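Azi13 (Streptomyces sahachiroi, PDB 5HMB) probably acts as a PaaI-family hotdog-fold thioesterase, hydrolysing thioester-bound acyl groups such as naphthoates in azinomycin biosynthesis. Local coordinates at residues Val31-Val36 and Arg93-Ala98. Sequence-based numbering, arbitrary orientation.
Sequences VAYWSV and RLTSTA
In the curved antiparallel sheet of a hotdog fold, Ala32 and Ser96 form a hydrogen-bonded pair that joins strand 29-35 to strand 93-100. Ala32 N donates to Ser96 O at 3.0 Å, and Ser96 N returns an almost straight bond to Ala32 O. Trp34 and Leu94 repeat the exchange two residues on. The pleat turns the side chains of these two pairs toward helix 49-68, and those of the non-hydrogen-bonded pairs Val31-Thr97 and Tyr33-Thr95 to the opposite face. On the helix side, the indole of Trp34 reaches across to the neighbouring strand. Its CG sits between the backbone N and the carbonyl carbon (chi1 58°), a turn that lets Trp34 NE1 donate a hydrogen bond to Ser96 OG at 2.9 Å. Ser96 OG is also hydrogen-bonded to Thr114 on strand 107-115, which links three adjacent strands of the sheet through one hydroxyl. Leu94 CD1 lies over the six-membered ring, 3.7 Å from the centroid of Trp34, in a CH-pi contact, and Val36 CG2 meets the same methyl. Val51 and Val55 of the helix also touch the indole. A leucine in place of Trp34 would probably leave Ser96 without its indole N-H and Leu94 CD1 without an aromatic face to rest on. On the other face, Arg93 bends at its third torsion to bring its guanidinium over the Tyr33 ring, a cation-pi contact with the planes 34° apart. Thr95 OG1 instead approaches the Tyr33 ring edge, 3.2 Å from CD1. Such two-faced pairing, with the buried, mostly apolar face packed against a long helix, is characteristic of the hotdog fold.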
# COMPACT_ATOMS: atom_id res chain seq x y z
N VAL A 31 -0.12 20.20 10.80
CA VAL A 31 -0.40 19.60 12.11
C VAL A 31 -1.84 19.90 12.48
O VAL A 31 -2.25 21.06 12.47
CB VAL A 31 0.54 20.13 13.21
CG1 VAL A 31 0.14 19.54 14.56
CG2 VAL A 31 2.00 19.86 12.89
N ALA A 32 -2.60 18.86 12.82
CA ALA A 32 -3.98 19.06 13.24
C ALA A 32 -4.27 18.23 14.48
O ALA A 32 -3.73 17.13 14.65
CB ALA A 32 -4.97 18.69 12.14
N TYR A 33 -5.13 18.76 15.34
CA TYR A 33 -5.60 18.08 16.53
C TYR A 33 -7.04 17.65 16.31
O TYR A 33 -7.78 18.30 15.56
CB TYR A 33 -5.52 18.98 17.78
CG TYR A 33 -4.15 19.55 18.06
CD1 TYR A 33 -3.14 18.74 18.56
CD2 TYR A 33 -3.87 20.89 17.82
CE1 TYR A 33 -1.87 19.25 18.82
CE2 TYR A 33 -2.60 21.41 18.08
CZ TYR A 33 -1.61 20.58 18.59
OH TYR A 33 -0.36 21.08 18.85
N TRP A 34 -7.43 16.57 16.97
CA TRP A 34 -8.79 16.06 16.89
C TRP A 34 -8.96 15.03 18.00
O TRP A 34 -8.01 14.66 18.69
CB TRP A 34 -9.10 15.48 15.52
CG TRP A 34 -8.17 14.36 15.11
CD1 TRP A 34 -6.84 14.46 14.82
CD2 TRP A 34 -8.52 12.98 14.92
NE1 TRP A 34 -6.34 13.23 14.46
CE2 TRP A 34 -7.36 12.31 14.52
CE3 TRP A 34 -9.72 12.26 15.04
CZ2 TRP A 34 -7.35 10.94 14.24
CZ3 TRP A 34 -9.71 10.91 14.75
CH2 TRP A 34 -8.53 10.27 14.35
N SER A 35 -10.19 14.54 18.14
CA SER A 35 -10.53 13.62 19.21
C SER A 35 -11.48 12.56 18.71
O SER A 35 -12.28 12.80 17.81
CB SER A 35 -11.17 14.36 20.39
OG SER A 35 -11.67 13.41 21.32
N VAL A 36 -11.38 11.36 19.30
CA VAL A 36 -12.37 10.32 19.06
C VAL A 36 -13.71 10.76 19.65
O VAL A 36 -13.77 11.34 20.75
CB VAL A 36 -11.91 8.99 19.67
CG1 VAL A 36 -12.76 7.86 19.17
CG2 VAL A 36 -10.43 8.74 19.36
N ARG A 93 -6.83 13.54 23.17
CA ARG A 93 -6.56 14.34 21.99
C ARG A 93 -5.48 13.73 21.10
O ARG A 93 -4.34 13.54 21.54
CB ARG A 93 -6.13 15.76 22.38
CG ARG A 93 -5.55 16.53 21.21
CD ARG A 93 -4.84 17.79 21.63
NE ARG A 93 -5.77 18.86 21.97
CZ ARG A 93 -5.41 20.13 22.14
NH1 ARG A 93 -4.13 20.49 21.99
NH2 ARG A 93 -6.32 21.05 22.44
N LEU A 94 -5.82 13.49 19.85
CA LEU A 94 -4.89 12.97 18.86
C LEU A 94 -4.26 14.11 18.07
O LEU A 94 -4.90 15.13 17.82
CB LEU A 94 -5.64 12.00 17.93
CG LEU A 94 -6.50 10.99 18.70
CD1 LEU A 94 -7.28 10.10 17.76
CD2 LEU A 94 -5.62 10.17 19.65
N THR A 95 -2.99 13.94 17.71
CA THR A 95 -2.25 14.91 16.91
C THR A 95 -1.75 14.25 15.64
O THR A 95 -0.98 13.28 15.70
CB THR A 95 -1.05 15.47 17.69
OG1 THR A 95 -1.50 16.05 18.92
CG2 THR A 95 -0.32 16.51 16.87
N SER A 96 -2.16 14.77 14.48
CA SER A 96 -1.76 14.22 13.18
C SER A 96 -0.81 15.16 12.47
O SER A 96 -1.14 16.32 12.22
CB SER A 96 -2.98 13.94 12.31
OG SER A 96 -3.83 13.02 12.97
N THR A 97 0.36 14.63 12.09
CA THR A 97 1.42 15.43 11.49
C THR A 97 1.79 14.85 10.14
O THR A 97 2.18 13.68 10.05
CB THR A 97 2.63 15.47 12.41
OG1 THR A 97 2.23 16.02 13.67
CG2 THR A 97 3.74 16.30 11.80
N ALA A 98 1.67 15.67 9.10
CA ALA A 98 2.03 15.29 7.74
C ALA A 98 3.43 15.81 7.44
O ALA A 98 3.69 17.01 7.56
CB ALA A 98 1.02 15.85 6.74